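Local coordinates for acetone carboxylase alpha subunit (Xanthobacter autotrophicus Py2, PDB 5M45), which forms the alpha subunit of acetone carboxylase, a large multi-chain assembly, and belongs to the hydantoinase B/oxoprolinase family, at residues N587-W590 and D591-P595; E51-P54 and I55-N58; Y399-H402 and F403-A407; L232-R235 and T236-G240. One frame throughout, in Å; residues are numbered along the deposited sequence.

Contact 1. Residues N587-W590 and D591-P595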
loop_
_atom_site.group_PDB
_atom_site.type_symbol
_atom_site.label_atom_id
_atom_site.label_comp_id
_atom_site.label_asym_id
_atom_site.label_seq_id
_atom_site.Cartn_x
_atom_site.Cartn_y
_atom_site.Cartn_z
ATOM N N ASN A 587 37.461 -13.934 20.814
ATOM C CA ASN A 587 38.054 -15.286 20.947
ATOM C C ASN A 587 36.939 -16.344 20.834
ATOM O O ASN A 587 36.678 -17.074 21.779
ATOM C CB ASN A 587 38.785 -15.407 22.294
ATOM C CG ASN A 587 39.920 -14.452 22.400
ATOM O OD1 ASN A 587 40.910 -14.588 21.669
ATOM N ND2 ASN A 587 39.784 -13.433 23.227
ATOM N N PRO A 588 36.272 -16.417 19.683
ATOM C CA PRO A 588 35.084 -17.273 19.580
ATOM C C PRO A 588 35.419 -18.764 19.532
ATOM O O PRO A 588 36.478 -19.128 19.090
ATOM C CB PRO A 588 34.468 -16.844 18.245
ATOM C CG PRO A 588 35.600 -16.317 17.415
ATOM C CD PRO A 588 36.607 -15.765 18.403
ATOM N N THR A 589 34.500 -19.614 20.000
ATOM C CA THR A 589 34.676 -21.073 19.940
ATOM C C THR A 589 33.892 -21.711 18.772
ATOM O O THR A 589 34.300 -22.770 18.255
ATOM C CB THR A 589 34.224 -21.751 21.235
ATOM O OG1 THR A 589 32.842 -21.452 21.501
ATOM C CG2 THR A 589 35.101 -21.300 22.405
ATOM N N TRP A 590 32.775 -21.099 18.352
ATOM C CA TRP A 590 31.917 -21.711 17.347
ATOM C C TRP A 590 32.552 -21.857 15.949
ATOM O O TRP A 590 32.344 -22.839 15.264
ATOM C CB TRP A 590 30.590 -20.922 17.178
ATOM C CG TRP A 590 29.720 -20.857 18.374
ATOM C CD1 TRP A 590 29.712 -21.711 19.458
ATOM C CD2 TRP A 590 28.683 -19.903 18.614
ATOM N NE1 TRP A 590 28.735 -21.328 20.352
ATOM C CE2 TRP A 590 28.084 -20.224 19.854
ATOM C CE3 TRP A 590 28.198 -18.800 17.902
ATOM C CZ2 TRP A 590 27.029 -19.477 20.391
ATOM C CZ3 TRP A 590 27.145 -18.064 18.439
ATOM C CH2 TRP A 590 26.567 -18.410 19.660
ATOM N N ASP A 591 33.318 -20.861 15.549
ATOM C CA ASP A 591 33.776 -20.762 14.149
ATOM C C ASP A 591 34.640 -21.972 13.738
ATOM O O ASP A 591 34.448 -22.535 12.661
ATOM C CB ASP A 591 34.524 -19.426 13.921
ATOM C CG ASP A 591 33.689 -18.202 14.263
ATOM O OD1 ASP A 591 32.916 -18.247 15.260
ATOM O OD2 ASP A 591 33.802 -17.164 13.542
ATOM N N ALA A 592 35.520 -22.402 14.639
ATOM C CA ALA A 592 36.368 -23.577 14.386
ATOM C C ALA A 592 35.603 -24.912 14.321
ATOM O O ALA A 592 36.135 -25.884 13.794
ATOM C CB ALA A 592 37.488 -23.648 15.424
ATOM N N MET A 593 34.383 -24.954 14.860
ATOM C CA MET A 593 33.526 -26.150 14.811
ATOM C C MET A 593 32.828 -26.314 13.445
ATOM O O MET A 593 32.240 -27.377 13.180
ATOM C CB MET A 593 32.434 -26.065 15.897
ATOM C CG MET A 593 32.904 -25.940 17.343
ATOM S SD MET A 593 31.472 -25.800 18.478
ATOM C CE MET A 593 32.284 -25.293 19.986
ATOM N N LEU A 594 32.870 -25.280 12.597
ATOM C CA LEU A 594 32.163 -25.242 11.331
ATOM C C LEU A 594 33.150 -24.975 10.187
ATOM O O LEU A 594 33.050 -23.957 9.507
ATOM C CB LEU A 594 31.103 -24.133 11.369
ATOM C CG LEU A 594 30.070 -24.179 12.505
ATOM C CD1 LEU A 594 29.175 -22.943 12.468
ATOM C CD2 LEU A 594 29.211 -25.436 12.448
ATOM N N PRO A 595 34.099 -25.922 9.959
ATOM C CA PRO A 595 35.144 -25.708 8.947
ATOM C C PRO A 595 34.621 -25.518 7.513
ATOM O O PRO A 595 35.323 -24.937 6.709
ATOM C CB PRO A 595 36.016 -26.979 9.061
ATOM C CG PRO A 595 35.080 -28.033 9.600
ATOM C CD PRO A 595 34.181 -27.271 10.545
HETATM O O HOH W 1 36.573 -20.710 16.760
#
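Met593 meets the indole of Trp590 at its edge, near the ring plane: the methyl CE of Met593 stands 4.4 Å from CD1 of Trp590, a loose apolar touch. Beyond the two segments the same indole meets the ring of Phe560 with planes about 60° apart, and its NE1 donates to the carbonyl of Leu579. The second flat group, the carboxylate of Asp591, turns back toward Pro588, three residues earlier, OD1 of Asp591 lying 3.6 Å from CB of Pro588. That oxygen finds its charged partner in Arg601 of strand 598-602, by a salt bridge.

Met593 runs extended beyond CG, which lays its chain alongside Thr589 and puts CE of Met593 3.7 Å from O of Thr589. Residues 591-593 have helical backbone angles without regular helical bonding. N of Met593 donates to O of Trp590 at 3.0 Å, a bond bent to 140° at the hydrogen with the donor well above the carbonyl plane, and N of Leu594 follows to O of Asp591 at 3.2 Å.

A water spans the turn, giving a hydrogen to O of Pro588 at 2.8 Å and accepting from N of Ala592 at 2.9 Å, and so serves two backbone groups at once. The salt bridge to Arg601 would be expected to keep the Asp591 carboxylate charged and to fix its rotation.

Contact 2. Residues E51-P54 and I55-N58. With ACT (acetate ion), chain O.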
loop_
_atom_site.group_PDB
_atom_site.type_symbol
_atom_site.label_atom_id
_atom_site.label_comp_id
_atom_site.label_asym_id
_atom_site.label_seq_id
_atom_site.Cartn_x
_atom_site.Cartn_y
_atom_site.Cartn_z
ATOM N N GLU A 51 -12.162 19.045 44.440
ATOM C CA GLU A 51 -12.069 19.792 45.683
ATOM C C GLU A 51 -13.330 19.643 46.549
ATOM O O GLU A 51 -13.212 19.452 47.743
ATOM C CB GLU A 51 -11.763 21.283 45.421
ATOM C CG GLU A 51 -10.374 21.541 44.807
ATOM C CD GLU A 51 -10.217 22.957 44.209
ATOM O OE1 GLU A 51 -10.831 23.923 44.759
ATOM O OE2 GLU A 51 -9.474 23.116 43.185
ATOM N N ARG A 52 -14.517 19.698 45.937
ATOM C CA ARG A 52 -15.788 19.656 46.675
ATOM C C ARG A 52 -16.409 18.276 46.813
ATOM O O ARG A 52 -17.225 18.086 47.693
ATOM C CB ARG A 52 -16.824 20.590 46.021
ATOM C CG ARG A 52 -16.427 22.038 46.046
ATOM C CD ARG A 52 -17.707 22.932 45.993
ATOM N NE ARG A 52 -18.300 22.965 47.356
ATOM C CZ ARG A 52 -19.341 22.235 47.792
ATOM N NH1 ARG A 52 -20.081 21.456 46.988
ATOM N NH2 ARG A 52 -19.677 22.317 49.067
ATOM N N GLU A 53 -16.065 17.331 45.940
ATOM C CA GLU A 53 -16.623 15.981 45.985
ATOM C C GLU A 53 -15.497 14.931 45.867
ATOM O O GLU A 53 -15.506 14.109 44.952
ATOM C CB GLU A 53 -17.669 15.800 44.877
ATOM C CG GLU A 53 -18.837 16.789 44.866
ATOM C CD GLU A 53 -19.828 16.509 43.728
ATOM O OE1 GLU A 53 -20.476 15.417 43.681
ATOM O OE2 GLU A 53 -19.975 17.386 42.834
ATOM N N PRO A 54 -14.512 14.956 46.800
ATOM C CA PRO A 54 -13.332 14.078 46.690
ATOM C C PRO A 54 -13.645 12.573 46.682
ATOM O O PRO A 54 -12.924 11.816 46.018
ATOM C CB PRO A 54 -12.493 14.432 47.922
ATOM C CG PRO A 54 -13.497 15.020 48.898
ATOM C CD PRO A 54 -14.459 15.771 48.035
ATOM N N ILE A 55 -14.719 12.169 47.385
ATOM C CA ILE A 55 -15.091 10.768 47.425
ATOM C C ILE A 55 -15.580 10.303 46.030
ATOM O O ILE A 55 -15.131 9.252 45.521
ATOM C CB ILE A 55 -16.115 10.451 48.532
ATOM C CG1 ILE A 55 -15.544 10.816 49.924
ATOM C CG2 ILE A 55 -16.556 8.977 48.470
ATOM C CD1 ILE A 55 -16.578 10.689 51.040
ATOM N N LEU A 56 -16.454 11.091 45.404
ATOM C CA LEU A 56 -16.903 10.785 44.035
ATOM C C LEU A 56 -15.796 10.862 42.984
ATOM O O LEU A 56 -15.741 10.032 42.065
ATOM C CB LEU A 56 -18.101 11.671 43.665
ATOM C CG LEU A 56 -18.743 11.390 42.307
ATOM C CD1 LEU A 56 -19.193 9.922 42.210
ATOM C CD2 LEU A 56 -19.959 12.282 42.125
ATOM N N TYR A 57 -14.915 11.855 43.093
ATOM C CA TYR A 57 -13.739 11.951 42.200
ATOM C C TYR A 57 -12.900 10.657 42.229
ATOM O O TYR A 57 -12.548 10.114 41.173
ATOM C CB TYR A 57 -12.877 13.156 42.581
ATOM C CG TYR A 57 -11.780 13.500 41.599
ATOM C CD1 TYR A 57 -10.503 12.974 41.757
ATOM C CD2 TYR A 57 -11.984 14.405 40.574
ATOM C CE1 TYR A 57 -9.479 13.313 40.888
ATOM C CE2 TYR A 57 -10.962 14.752 39.675
ATOM C CZ TYR A 57 -9.717 14.201 39.841
ATOM O OH TYR A 57 -8.697 14.545 39.006
ATOM N N ASN A 58 -12.626 10.171 43.446
ATOM C CA ASN A 58 -11.837 8.955 43.653
ATOM C C ASN A 58 -12.571 7.704 43.148
ATOM O O ASN A 58 -11.930 6.790 42.616
ATOM C CB ASN A 58 -11.477 8.766 45.144
ATOM C CG ASN A 58 -10.655 7.505 45.389
ATOM O OD1 ASN A 58 -11.124 6.515 45.976
ATOM N ND2 ASN A 58 -9.430 7.521 44.917
HETATM C C ACT O . -17.980 13.610 48.204
HETATM O O ACT O . -16.804 13.688 48.659
HETATM O OXT ACT O . -18.257 13.140 47.066
HETATM C CH3 ACT O . -19.099 14.091 49.094
#
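At the start of helix 54-75 Glu53 holds the N-cap position of a first turn that begins at Pro54 and runs on through residues 55-58. The carbonyl O of Glu53 accepts from N of Tyr57 at 3.0 Å, nearly straight at the hydrogen (170°), and O of Pro54 takes N of Asn58 at 3.1 Å. Glu53 is also the first residue to leave helical angles after helix 48-52, so a single residue makes the break between two helices, and the ring of Pro54 begins the second.

At such an N-terminus the first amides lack carbonyls of a preceding turn, and here an acetate ion, probably from the crystallisation liquor, takes them with both oxygens. The acetate O accepts from N of Ile55 at 2.9 Å. The acetate OXT accepts from N of Leu56 at 3.2 Å. CD of Pro54 flanks the anion, 3.2 Å from the acetate O. The helix dipole would be expected to favour a negative charge at this end.

The carboxylate of Glu53 is carried away from the amides by an extended chain (chi2 -179°) that runs beside Leu56, pointing the same way, with OE1 of Glu53 3.5 Å from CD2 of Leu56. Tyr57, with CG anti to the backbone N (chi1 -170°), sends its ring to helix 257-282, where its OH bonds to His270 and its ring meets Phe263 edge-to-face.

Contact 3. Residues Y399-H402 and F403-A407; sequences YSWH and FLVSA. With ACT (acetate ion), chain N.
Trp401 touches Val405 and Leu404 along the helix, and its side chain can be followed outward from the backbone. CB of Trp401 lies 4.2 Å from CG1 of Val405. With CG anti to the carbonyl carbon (chi1 -58°), the indole swings out beside the first turn, and CE3 of Trp401, on the six-membered ring, meets two methyl groups, CG1 of Val405 and CD1 of Leu404, each 4.1 Å away and both oblique to the ring. The Trp401 and Val405 side chains cross at about a right angle. On the five-membered ring NE1 of Trp401 donates to O of an acetate ion, probably from the crystallisation liquor, at 2.7 Å, the angle at the hydrogen being 151° and the oxygen sitting at the ring edge near its plane. The indole also meets His150, a manganese ligand, edge-to-face, and comes within about 4 Å of the manganese ion.

In this turn near the start of helix 401-422, N of Leu404 bonds to O of Ser400 (3.2 Å, 172°) and N of Val405 to O of Trp401 (2.9 Å). Ser406 adds a side-chain bond: its OG gives its proton to O of His402 at 2.7 Å, almost along that carbonyl's C=O direction. The rings of His402 and Phe403 meet rim to rim with centroids 6.0 Å apart.

In this buried turn OG of Ser400, NE2 of His402 and OG of Ser406 each bond to a backbone carbonyl, the first two to Asn346 and Asp295, and the indole contributes an apolar flank together with an N-H that in this crystal is taken up by the acetate.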
loop_
_atom_site.group_PDB
_atom_site.type_symbol
_atom_site.label_atom_id
_atom_site.label_comp_id
_atom_site.label_asym_id
_atom_site.label_seq_id
_atom_site.Cartn_x
_atom_site.Cartn_y
_atom_site.Cartn_z
ATOM N N TYR A 399 11.106 1.519 11.109
ATOM C CA TYR A 399 11.944 1.373 12.299
ATOM C C TYR A 399 12.369 2.738 12.897
ATOM O O TYR A 399 13.545 2.996 13.190
ATOM C CB TYR A 399 13.124 0.410 12.089
ATOM C CG TYR A 399 13.811 0.099 13.416
ATOM C CD1 TYR A 399 13.085 -0.208 14.543
ATOM C CD2 TYR A 399 15.193 0.161 13.530
ATOM C CE1 TYR A 399 13.712 -0.459 15.772
ATOM C CE2 TYR A 399 15.841 -0.076 14.755
ATOM C CZ TYR A 399 15.103 -0.363 15.868
ATOM O OH TYR A 399 15.717 -0.579 17.093
ATOM N N SER A 400 11.341 3.577 13.063
ATOM C CA SER A 400 11.416 4.886 13.725
ATOM C C SER A 400 12.264 4.854 15.011
ATOM O O SER A 400 13.027 5.787 15.324
ATOM C CB SER A 400 9.988 5.298 14.130
ATOM O OG SER A 400 9.963 6.683 14.043
ATOM N N TRP A 401 12.074 3.788 15.763
ATOM C CA TRP A 401 12.768 3.596 17.046
ATOM C C TRP A 401 14.272 3.746 16.978
ATOM O O TRP A 401 14.854 4.174 17.956
ATOM C CB TRP A 401 12.481 2.196 17.642
ATOM C CG TRP A 401 11.037 1.850 17.889
ATOM C CD1 TRP A 401 10.332 0.849 17.294
ATOM C CD2 TRP A 401 10.160 2.456 18.852
ATOM N NE1 TRP A 401 9.067 0.759 17.851
ATOM C CE2 TRP A 401 8.920 1.751 18.786
ATOM C CE3 TRP A 401 10.285 3.515 19.762
ATOM C CZ2 TRP A 401 7.832 2.095 19.574
ATOM C CZ3 TRP A 401 9.189 3.833 20.559
ATOM C CH2 TRP A 401 7.983 3.123 20.468
ATOM N N HIS A 402 14.911 3.346 15.889
ATOM C CA HIS A 402 16.409 3.403 15.788
ATOM C C HIS A 402 16.953 4.781 16.202
ATOM O O HIS A 402 17.897 4.893 17.011
ATOM C CB HIS A 402 16.827 3.095 14.362
ATOM C CG HIS A 402 18.295 2.889 14.153
ATOM N ND1 HIS A 402 19.040 2.000 14.889
ATOM C CD2 HIS A 402 19.145 3.431 13.247
ATOM C CE1 HIS A 402 20.293 2.009 14.459
ATOM N NE2 HIS A 402 20.382 2.869 13.457
ATOM N N PHE A 403 16.292 5.825 15.668
ATOM C CA PHE A 403 16.609 7.209 16.037
ATOM C C PHE A 403 15.987 7.623 17.356
ATOM O O PHE A 403 16.652 8.234 18.208
ATOM C CB PHE A 403 16.170 8.176 14.906
ATOM C CG PHE A 403 17.069 8.159 13.666
ATOM C CD1 PHE A 403 18.099 7.208 13.471
ATOM C CD2 PHE A 403 16.868 9.121 12.690
ATOM C CE1 PHE A 403 18.889 7.249 12.322
ATOM C CE2 PHE A 403 17.643 9.162 11.555
ATOM C CZ PHE A 403 18.656 8.217 11.361
ATOM N N LEU A 404 14.710 7.308 17.543
ATOM C CA LEU A 404 13.976 7.751 18.743
ATOM C C LEU A 404 14.637 7.322 20.071
ATOM O O LEU A 404 14.886 8.154 20.939
ATOM C CB LEU A 404 12.509 7.232 18.710
ATOM C CG LEU A 404 11.548 7.831 17.652
ATOM C CD1 LEU A 404 10.215 7.088 17.653
ATOM C CD2 LEU A 404 11.300 9.315 17.890
ATOM N N VAL A 405 14.927 6.018 20.208
ATOM C CA VAL A 405 15.486 5.484 21.479
ATOM C C VAL A 405 16.917 5.996 21.728
ATOM O O VAL A 405 17.367 6.046 22.892
ATOM C CB VAL A 405 15.458 3.937 21.568
ATOM C CG1 VAL A 405 14.062 3.397 21.303
ATOM C CG2 VAL A 405 16.462 3.294 20.631
ATOM N N SER A 406 17.600 6.394 20.637
ATOM C CA SER A 406 18.966 6.886 20.687
ATOM C C SER A 406 19.027 8.387 21.080
ATOM O O SER A 406 20.034 8.845 21.614
ATOM C CB SER A 406 19.646 6.669 19.314
ATOM O OG SER A 406 19.777 5.287 18.973
ATOM N N ALA A 407 17.955 9.137 20.820
ATOM C CA ALA A 407 17.823 10.526 21.285
ATOM C C ALA A 407 17.267 10.639 22.707
ATOM O O ALA A 407 17.735 11.472 23.481
ATOM C CB ALA A 407 16.937 11.298 20.315
HETATM C C ACT N . 6.869 -1.384 19.232
HETATM O O ACT N . 7.244 -1.226 18.048
HETATM O OXT ACT N . 5.652 -1.379 19.513
HETATM C CH3 ACT N . 7.897 -1.583 20.313
#

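Contact 4. Residues L232-R235 and T236-G240; sequences LDER and TRIAG
Thr236 and Leu232 make a double grip: O of Leu232 accepts from N of Thr236 at 3.0 Å and from OG1 of Thr236 at 2.9 Å, the two donors arriving from opposite faces of the carbonyl plane. The hydroxyl gets there because OG1 stands anti to the carbonyl carbon of its own residue (chi1 -63°), folded back along the helix.

The chain of Arg237 bends at chi3 (-57°), laying its guanidinium over the preceding turn. One face covers CA of Glu234, 3.3 Å from the plane and offset toward the rim, while NH2 of Arg237 is 3.4 Å from CB of Glu234. The carboxylate of Glu234 comes near without a salt bridge, OE2 standing 4.2 Å from NH2 of Arg237, and a water at the guanidinium edge joins them: it donates to OE2 of Glu234 at 2.7 Å and accepts from NH2 of Arg237 at 3.1 Å.

Further out, Trp216 NE1 bonds to OE2 of Glu234, and Thr156 and Thr174 receive NE and NH1 of Arg237, tying helix 227-255 to strands 153-162 and 165-175. Arg235 instead reaches the chain of another protein, where NH1 meets an acidic side chain in a salt bridge and NH2 hydrogen-bonds to the backbone.

A buried arginine and glutamate are thus accommodated by water, hydroxyls and an indole N-H, and their opposite charges would be expected to steady one another.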
loop_
_atom_site.group_PDB
_atom_site.type_symbol
_atom_site.label_atom_id
_atom_site.label_comp_id
_atom_site.label_asym_id
_atom_site.label_seq_id
_atom_site.Cartn_x
_atom_site.Cartn_y
_atom_site.Cartn_z
ATOM N N LEU A 232 -6.662 -11.725 14.269
ATOM C CA LEU A 232 -6.903 -11.854 15.694
ATOM C C LEU A 232 -6.425 -10.609 16.499
ATOM O O LEU A 232 -7.005 -10.295 17.555
ATOM C CB LEU A 232 -6.365 -13.188 16.247
ATOM C CG LEU A 232 -7.177 -14.410 15.769
ATOM C CD1 LEU A 232 -6.427 -15.720 15.935
ATOM C CD2 LEU A 232 -8.526 -14.494 16.464
ATOM N N ASP A 233 -5.385 -9.905 16.024
ATOM C CA ASP A 233 -4.996 -8.616 16.626
ATOM C C ASP A 233 -6.118 -7.564 16.471
ATOM O O ASP A 233 -6.381 -6.770 17.391
ATOM C CB ASP A 233 -3.641 -8.098 16.066
ATOM C CG ASP A 233 -2.428 -8.923 16.578
ATOM O OD1 ASP A 233 -2.546 -9.683 17.585
ATOM O OD2 ASP A 233 -1.312 -8.825 15.978
ATOM N N GLU A 234 -6.816 -7.590 15.335
ATOM C CA GLU A 234 -7.937 -6.701 15.131
ATOM C C GLU A 234 -9.114 -6.990 16.093
ATOM O O GLU A 234 -9.698 -6.062 16.667
ATOM C CB GLU A 234 -8.386 -6.693 13.657
ATOM C CG GLU A 234 -9.671 -5.905 13.371
ATOM C CD GLU A 234 -9.914 -5.706 11.878
ATOM O OE1 GLU A 234 -9.979 -6.725 11.142
ATOM O OE2 GLU A 234 -10.036 -4.527 11.458
ATOM N N ARG A 235 -9.468 -8.265 16.251
ATOM C CA ARG A 235 -10.525 -8.643 17.199
ATOM C C ARG A 235 -10.143 -8.274 18.645
ATOM O O ARG A 235 -11.017 -7.842 19.408
ATOM C CB ARG A 235 -10.906 -10.131 17.077
ATOM C CG ARG A 235 -11.408 -10.523 15.675
ATOM C CD ARG A 235 -12.715 -9.783 15.292
ATOM N NE ARG A 235 -13.157 -10.104 13.968
ATOM C CZ ARG A 235 -14.314 -9.694 13.426
ATOM N NH1 ARG A 235 -14.638 -10.032 12.184
ATOM N NH2 ARG A 235 -15.175 -8.932 14.087
ATOM N N THR A 236 -8.850 -8.413 18.994
ATOM C CA THR A 236 -8.299 -7.939 20.265
ATOM C C THR A 236 -8.573 -6.449 20.525
ATOM O O THR A 236 -9.031 -6.075 21.613
ATOM C CB THR A 236 -6.743 -8.178 20.326
ATOM O OG1 THR A 236 -6.494 -9.603 20.275
ATOM C CG2 THR A 236 -6.138 -7.618 21.575
ATOM N N ARG A 237 -8.310 -5.606 19.528
ATOM C CA ARG A 237 -8.514 -4.159 19.687
ATOM C C ARG A 237 -10.020 -3.809 19.837
ATOM O O ARG A 237 -10.400 -3.004 20.707
ATOM C CB ARG A 237 -7.931 -3.361 18.511
ATOM C CG ARG A 237 -6.416 -3.442 18.352
ATOM C CD ARG A 237 -5.874 -2.529 17.245
ATOM N NE ARG A 237 -6.473 -2.781 15.926
ATOM C CZ ARG A 237 -6.023 -3.648 15.026
ATOM N NH1 ARG A 237 -4.953 -4.402 15.240
ATOM N NH2 ARG A 237 -6.662 -3.771 13.867
ATOM N N ILE A 238 -10.869 -4.414 18.992
ATOM C CA ILE A 238 -12.308 -4.123 19.054
ATOM C C ILE A 238 -12.907 -4.569 20.408
ATOM O O ILE A 238 -13.770 -3.863 20.963
ATOM C CB ILE A 238 -13.100 -4.776 17.888
ATOM C CG1 ILE A 238 -12.625 -4.212 16.601
ATOM C CG2 ILE A 238 -14.560 -4.401 18.002
ATOM C CD1 ILE A 238 -13.095 -4.988 15.375
ATOM N N ALA A 239 -12.478 -5.735 20.918
ATOM C CA ALA A 239 -12.946 -6.227 22.220
ATOM C C ALA A 239 -12.697 -5.223 23.331
ATOM O O ALA A 239 -13.614 -4.862 24.071
ATOM C CB ALA A 239 -12.291 -7.561 22.577
ATOM N N GLY A 240 -11.458 -4.780 23.460
ATOM C CA GLY A 240 -11.130 -3.847 24.517
ATOM C C GLY A 240 -11.827 -2.481 24.390
ATOM O O GLY A 240 -12.285 -1.933 25.390
HETATM O O HOH W 2 -9.202 -2.346 12.866
#

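All four contacts are local turns of one chain, and none touches another. Contact 3 lies near the middle, its centre 6 Å from that of the chain, and is the one beside the manganese site: the Trp401 side chain is about 4 Å from the ion, whereas the Asp233 side chain in contact 4 is about 10 Å from a bound manganese. Contacts 3 and 4 have nearest atoms about 14 Å apart. Contacts 1 and 2 lie on opposite sides of the chain's centre, 68 Å between their own centres. Contacts 2 and 4 each reach the chain of another protein, while contacts 1 and 3 meet no other protein chain of the assembly.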